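Local coordinates for UDP-glucose 6-dehydrogenase (Pyrobaculum islandicum, PDB 3VTF), which probably catalyses the NAD-dependent oxidation of UDP-glucose to UDP-glucuronate, a step of nucleotide-sugar biosynthesis, at residues A[368-373]-A[389-394]; A[137-142]-A[199-204]. All blocks are in the same frame, centred on the assembly; numbering follows the deposited sequence.

Contact 1 (A[368-373]-A[389-394]); sequences RVYVHD and TYVEDP
Val369 O is gripped twice: the backbone N of Thr389 donates to it over 3.0 Å, and a water that also hydrogen-bonds Thr389 OG1 donates a second hydrogen bond to it. The two strands run parallel, and the ladder continues as Val371 N donates to Thr389 O over 2.9 Å and Val391 N to Val371 O with a nearly straight N-H...O angle of 171°. Between the rungs, Tyr370 CA adds a CA-H...O contact to Thr389 O. On one face of the sheet Tyr370 and Thr389 stand side by side, with Tyr370 CD1 3.8 Å from Thr389 CB, while Val391 CG2 meets the edge of the same tyrosine ring. Leu397 of the helix 394-400 covers this face. On the other face Val371 CG2, which lies between its own backbone N and carbonyl carbon, comes to 3.6 Å from Tyr390 CD2, next to Met377 of the connecting helix.

Beyond the last rung the contact passes to His372. With CG anti to the backbone N (chi1 171°), its ring swings across to the turn after Val391. Pro394 CB packs over one ring face in a CH-pi contact, 3.8 Å from the centroid, and His372 CD2 brings its edge to 3.1 Å from Val391 O. Tyr413 hydrogen-bonds His372 ND1, which helps fix the ring's rotation. Replacing the imidazole by an alanine's methyl would probably open a gap beside Pro394 and leave the Tyr413 hydroxyl without its partner. Asp393, at the N-cap position, caps the next helix through OD1 to Gln395 N. Strand 368-372, helix 377-384 and strand 389-390 thus form a beta-alpha-beta unit at one margin of the parallel, Rossmann-like sheet of the UDP-binding domain.

Contact 2 (A[137-142]-A[199-204]); sequences WHLVVV and ERAASF
Arg200 lays its guanidinium flat on the indole of Trp137, the two planes only 6° apart and the group centres 3.6 Å from each other. Its CZ sits over the five-membered ring, closest to Trp137 CD2 at 3.4 Å, in a cation-pi arrangement. The aliphatic part takes the other half of the indole: Arg200 CD lies above the six-membered ring as a CH-pi partner. The arginine chain, extended from CG to NE, spreads along this face. Phe204, one helical turn on, comes instead to the indole's edge, where its CD1 is 3.8 Å from Trp137 CZ3; the two ring planes are inclined at 56°. Leu139 divides its two methyls over the same helix: CD1 touches Ala201 CB at 3.6 Å, and CD2 reaches Phe204 CD2 at the same distance. With its CG anti to the backbone N (chi1 174°), Leu139 directs this fork at the helix. Trp137 NE1 is bound by Ser169 OG on the neighbouring strand, which helps set the indole's orientation. Lys167 NZ, a like charge, lies close to Arg200 NH1. The indole face would probably favour the arginine's positive charge, while apolar contacts join helix 199-208 to the sheet.

Contacts 1 and 2 illustrate two ways of building an alpha/beta domain: backbone pairing within a sheet at 368-373 with 389-394, and a helix laid against a sheet by side chains alone at 137-142 with 199-204. They belong to different domains, the UDP-binding and the NAD-binding one, and follow each other along the chain. Their centres are 50 Å apart, on opposite sides of the chain's centre, and their nearest atoms remain about 30 Å from one another. Neither lies at the substrate or cofactor site. UDP-glucose is bound by residues of both domains, among them Phe176 and Glu179 in one and Phe343 and Arg427 in the other, together with Lys228 of the central domain.

Contact 1 (A[368-373]-A[389-394])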
loop_
_atom_site.group_PDB
_atom_site.type_symbol
_atom_site.label_atom_id
_atom_site.label_comp_id
_atom_site.label_asym_id
_atom_site.label_seq_id
_atom_site.Cartn_x
_atom_site.Cartn_y
_atom_site.Cartn_z
ATOM N N ARG A 368 -2.465 7.012 -38.084
ATOM C CA ARG A 368 -1.112 7.143 -38.576
ATOM C C ARG A 368 -0.309 7.569 -37.372
ATOM O O ARG A 368 -0.459 8.715 -36.894
ATOM C CB ARG A 368 -0.990 8.231 -39.667
ATOM C CG ARG A 368 -2.075 8.229 -40.746
ATOM C CD ARG A 368 -1.732 9.308 -41.768
ATOM N NE ARG A 368 -2.345 9.092 -43.081
ATOM C CZ ARG A 368 -1.892 9.620 -44.228
ATOM N NH1 ARG A 368 -0.813 10.393 -44.263
ATOM N NH2 ARG A 368 -2.518 9.356 -45.365
ATOM N N VAL A 369 0.560 6.675 -36.911
ATOM C CA VAL A 369 1.292 6.831 -35.629
ATOM C C VAL A 369 2.736 7.278 -35.781
ATOM O O VAL A 369 3.546 6.676 -36.516
ATOM C CB VAL A 369 1.280 5.483 -34.864
ATOM C CG1 VAL A 369 2.052 5.555 -33.552
ATOM C CG2 VAL A 369 -0.135 5.092 -34.617
ATOM N N TYR A 370 3.058 8.325 -35.049
ATOM C CA TYR A 370 4.400 8.839 -34.933
ATOM C C TYR A 370 4.834 8.549 -33.527
ATOM O O TYR A 370 4.026 8.680 -32.571
ATOM C CB TYR A 370 4.395 10.347 -35.144
ATOM C CG TYR A 370 3.867 10.701 -36.501
ATOM C CD1 TYR A 370 4.748 11.134 -37.533
ATOM C CD2 TYR A 370 2.501 10.612 -36.773
ATOM C CE1 TYR A 370 4.246 11.447 -38.816
ATOM C CE2 TYR A 370 1.988 10.919 -38.034
ATOM C CZ TYR A 370 2.855 11.335 -39.049
ATOM O OH TYR A 370 2.259 11.653 -40.245
ATOM N N VAL A 371 6.102 8.215 -33.353
ATOM C CA VAL A 371 6.641 7.972 -32.024
ATOM C C VAL A 371 7.978 8.665 -31.814
ATOM O O VAL A 371 8.692 8.925 -32.758
ATOM C CB VAL A 371 6.812 6.462 -31.742
ATOM C CG1 VAL A 371 5.513 5.725 -31.975
ATOM C CG2 VAL A 371 7.933 5.881 -32.575
ATOM N N HIS A 372 8.295 8.972 -30.569
ATOM C CA HIS A 372 9.612 9.422 -30.187
ATOM C C HIS A 372 10.026 8.860 -28.860
ATOM O O HIS A 372 9.190 8.623 -28.001
ATOM C CB HIS A 372 9.675 10.943 -30.110
ATOM C CG HIS A 372 10.952 11.463 -29.503
ATOM N ND1 HIS A 372 11.075 11.714 -28.207
ATOM C CD2 HIS A 372 12.176 11.753 -30.072
ATOM C CE1 HIS A 372 12.305 12.153 -27.953
ATOM N NE2 HIS A 372 12.978 12.174 -29.094
ATOM N N ASP A 373 11.320 8.643 -28.672
ATOM C CA ASP A 373 11.888 8.423 -27.348
ATOM C C ASP A 373 13.312 8.920 -27.360
ATOM O O ASP A 373 13.986 8.762 -28.343
ATOM C CB ASP A 373 11.852 6.939 -26.971
ATOM C CG ASP A 373 12.206 6.694 -25.527
ATOM O OD1 ASP A 373 11.298 6.627 -24.697
ATOM O OD2 ASP A 373 13.391 6.591 -25.216
ATOM N N THR A 389 6.054 5.840 -37.869
ATOM C CA THR A 389 7.142 6.755 -38.173
ATOM C C THR A 389 7.898 7.097 -36.918
ATOM O O THR A 389 7.293 7.521 -35.901
ATOM C CB THR A 389 6.614 8.058 -38.860
ATOM O OG1 THR A 389 5.715 7.691 -39.917
ATOM C CG2 THR A 389 7.758 8.986 -39.376
ATOM N N TYR A 390 9.225 6.954 -36.994
ATOM C CA TYR A 390 10.105 7.352 -35.916
ATOM C C TYR A 390 10.577 8.804 -36.104
ATOM O O TYR A 390 11.225 9.108 -37.094
ATOM C CB TYR A 390 11.289 6.410 -35.841
ATOM C CG TYR A 390 10.837 5.008 -35.682
ATOM C CD1 TYR A 390 10.468 4.274 -36.773
ATOM C CD2 TYR A 390 10.694 4.436 -34.399
ATOM C CE1 TYR A 390 9.992 2.967 -36.631
ATOM C CE2 TYR A 390 10.195 3.138 -34.229
ATOM C CZ TYR A 390 9.878 2.386 -35.350
ATOM O OH TYR A 390 9.365 1.112 -35.238
ATOM N N VAL A 391 10.314 9.682 -35.133
ATOM C CA VAL A 391 10.679 11.092 -35.228
ATOM C C VAL A 391 11.848 11.440 -34.307
ATOM O O VAL A 391 11.818 11.224 -33.094
ATOM C CB VAL A 391 9.442 11.993 -34.938
ATOM C CG1 VAL A 391 9.778 13.470 -35.047
ATOM C CG2 VAL A 391 8.340 11.661 -35.910
ATOM N N GLU A 392 12.905 12.026 -34.858
ATOM C CA GLU A 392 14.068 12.283 -34.026
ATOM C C GLU A 392 13.846 13.409 -33.014
ATOM O O GLU A 392 14.461 13.429 -31.950
ATOM C CB GLU A 392 15.325 12.588 -34.912
ATOM C CG GLU A 392 15.507 11.563 -36.028
ATOM C CD GLU A 392 15.731 10.116 -35.500
ATOM O OE1 GLU A 392 16.428 9.972 -34.475
ATOM O OE2 GLU A 392 15.201 9.111 -36.078
ATOM N N ASP A 393 13.052 14.395 -33.387
ATOM C CA ASP A 393 12.900 15.624 -32.521
ATOM C C ASP A 393 11.465 15.621 -31.926
ATOM O O ASP A 393 10.497 15.635 -32.676
ATOM C CB ASP A 393 13.096 16.867 -33.374
ATOM C CG ASP A 393 13.057 18.163 -32.563
ATOM O OD1 ASP A 393 12.377 18.299 -31.503
ATOM O OD2 ASP A 393 13.740 19.084 -33.028
ATOM N N PRO A 394 11.342 15.582 -30.601
ATOM C CA PRO A 394 9.974 15.439 -30.007
ATOM C C PRO A 394 9.091 16.655 -30.310
ATOM O O PRO A 394 7.870 16.500 -30.479
ATOM C CB PRO A 394 10.261 15.272 -28.517
ATOM C CG PRO A 394 11.556 16.004 -28.331
ATOM C CD PRO A 394 12.360 15.810 -29.591
HETATM O O HOH W 1 3.366 6.716 -39.629
#

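Contact 2 (A[137-142]-A[199-204])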
loop_
_atom_site.group_PDB
_atom_site.type_symbol
_atom_site.label_atom_id
_atom_site.label_comp_id
_atom_site.label_asym_id
_atom_site.label_seq_id
_atom_site.Cartn_x
_atom_site.Cartn_y
_atom_site.Cartn_z
ATOM N N TRP A 137 32.187 -28.937 -1.343
ATOM C CA TRP A 137 30.963 -28.199 -1.031
ATOM C C TRP A 137 30.932 -26.907 -1.807
ATOM O O TRP A 137 32.001 -26.281 -2.079
ATOM C CB TRP A 137 30.982 -27.872 0.424
ATOM C CG TRP A 137 29.807 -27.021 0.869
ATOM C CD1 TRP A 137 28.569 -27.484 1.315
ATOM C CD2 TRP A 137 29.748 -25.548 1.011
ATOM N NE1 TRP A 137 27.770 -26.451 1.671
ATOM C CE2 TRP A 137 28.404 -25.253 1.515
ATOM C CE3 TRP A 137 30.616 -24.475 0.702
ATOM C CZ2 TRP A 137 27.977 -23.955 1.766
ATOM C CZ3 TRP A 137 30.179 -23.149 0.977
ATOM C CH2 TRP A 137 28.883 -22.898 1.513
ATOM N N HIS A 138 29.721 -26.525 -2.184
ATOM C CA HIS A 138 29.451 -25.296 -2.937
ATOM C C HIS A 138 28.109 -24.739 -2.465
ATOM O O HIS A 138 27.251 -25.491 -2.000
ATOM C CB HIS A 138 29.212 -25.663 -4.389
ATOM C CG HIS A 138 29.523 -24.524 -5.374
ATOM N ND1 HIS A 138 28.534 -23.795 -5.965
ATOM C CD2 HIS A 138 30.730 -24.013 -5.856
ATOM C CE1 HIS A 138 29.075 -22.858 -6.769
ATOM N NE2 HIS A 138 30.413 -22.994 -6.706
ATOM N N LEU A 139 27.909 -23.411 -2.616
ATOM C CA LEU A 139 26.616 -22.811 -2.318
ATOM C C LEU A 139 25.888 -22.389 -3.573
ATOM O O LEU A 139 26.428 -21.673 -4.411
ATOM C CB LEU A 139 26.813 -21.597 -1.375
ATOM C CG LEU A 139 25.571 -20.734 -1.043
ATOM C CD1 LEU A 139 24.498 -21.521 -0.275
ATOM C CD2 LEU A 139 26.021 -19.549 -0.199
ATOM N N VAL A 140 24.633 -22.783 -3.707
ATOM C CA VAL A 140 23.869 -22.388 -4.896
ATOM C C VAL A 140 22.886 -21.271 -4.439
ATOM O O VAL A 140 22.046 -21.487 -3.524
ATOM C CB VAL A 140 23.007 -23.584 -5.340
ATOM C CG1 VAL A 140 22.239 -23.215 -6.603
ATOM C CG2 VAL A 140 23.961 -24.787 -5.601
ATOM N N VAL A 141 22.991 -20.092 -5.039
ATOM C CA VAL A 141 22.142 -18.983 -4.552
ATOM C C VAL A 141 21.209 -18.556 -5.677
ATOM O O VAL A 141 21.674 -18.252 -6.826
ATOM C CB VAL A 141 23.059 -17.767 -4.133
ATOM C CG1 VAL A 141 22.187 -16.571 -3.555
ATOM C CG2 VAL A 141 24.143 -18.190 -3.113
ATOM N N VAL A 142 19.926 -18.491 -5.390
ATOM C CA VAL A 142 18.976 -18.144 -6.424
ATOM C C VAL A 142 18.655 -16.619 -6.300
ATOM O O VAL A 142 18.028 -16.210 -5.280
ATOM C CB VAL A 142 17.658 -18.953 -6.267
ATOM C CG1 VAL A 142 16.689 -18.584 -7.424
ATOM C CG2 VAL A 142 17.888 -20.505 -6.216
ATOM N N GLU A 199 22.677 -23.422 8.139
ATOM C CA GLU A 199 23.546 -22.437 8.796
ATOM C C GLU A 199 24.776 -22.053 8.002
ATOM O O GLU A 199 25.221 -20.894 8.020
ATOM C CB GLU A 199 23.988 -22.960 10.212
ATOM C CG GLU A 199 24.657 -21.930 11.100
ATOM C CD GLU A 199 23.908 -20.599 11.067
ATOM O OE1 GLU A 199 22.726 -20.593 11.516
ATOM O OE2 GLU A 199 24.478 -19.580 10.569
ATOM N N ARG A 200 25.342 -23.026 7.316
ATOM C CA ARG A 200 26.567 -22.743 6.597
ATOM C C ARG A 200 26.249 -21.783 5.454
ATOM O O ARG A 200 27.044 -20.904 5.195
ATOM C CB ARG A 200 27.132 -24.023 6.000
ATOM C CG ARG A 200 28.544 -23.866 5.454
ATOM C CD ARG A 200 29.091 -25.208 4.998
ATOM N NE ARG A 200 30.409 -25.036 4.379
ATOM C CZ ARG A 200 31.207 -26.038 4.022
ATOM N NH1 ARG A 200 30.817 -27.271 4.227
ATOM N NH2 ARG A 200 32.424 -25.776 3.493
ATOM N N ALA A 201 25.092 -21.965 4.785
ATOM C CA ALA A 201 24.652 -20.995 3.735
ATOM C C ALA A 201 24.512 -19.578 4.294
ATOM O O ALA A 201 24.957 -18.649 3.680
ATOM C CB ALA A 201 23.331 -21.453 3.120
ATOM N N ALA A 202 23.788 -19.436 5.399
ATOM C CA ALA A 202 23.580 -18.145 6.050
ATOM C C ALA A 202 24.873 -17.466 6.438
ATOM O O ALA A 202 25.131 -16.290 6.100
ATOM C CB ALA A 202 22.652 -18.322 7.277
ATOM N N SER A 203 25.760 -18.224 7.068
ATOM C CA SER A 203 27.039 -17.602 7.443
ATOM C C SER A 203 27.880 -17.201 6.196
ATOM O O SER A 203 28.560 -16.141 6.156
ATOM C CB SER A 203 27.770 -18.642 8.359
ATOM O OG SER A 203 29.053 -18.145 8.474
ATOM N N PHE A 204 27.845 -18.021 5.136
ATOM C CA PHE A 204 28.611 -17.678 3.923
ATOM C C PHE A 204 28.101 -16.358 3.299
ATOM O O PHE A 204 28.865 -15.459 2.986
ATOM C CB PHE A 204 28.462 -18.789 2.908
ATOM C CG PHE A 204 29.378 -18.652 1.731
ATOM C CD1 PHE A 204 30.561 -19.407 1.657
ATOM C CD2 PHE A 204 29.061 -17.772 0.657
ATOM C CE1 PHE A 204 31.421 -19.260 0.545
ATOM C CE2 PHE A 204 29.917 -17.666 -0.486
ATOM C CZ PHE A 204 31.084 -18.400 -0.530
#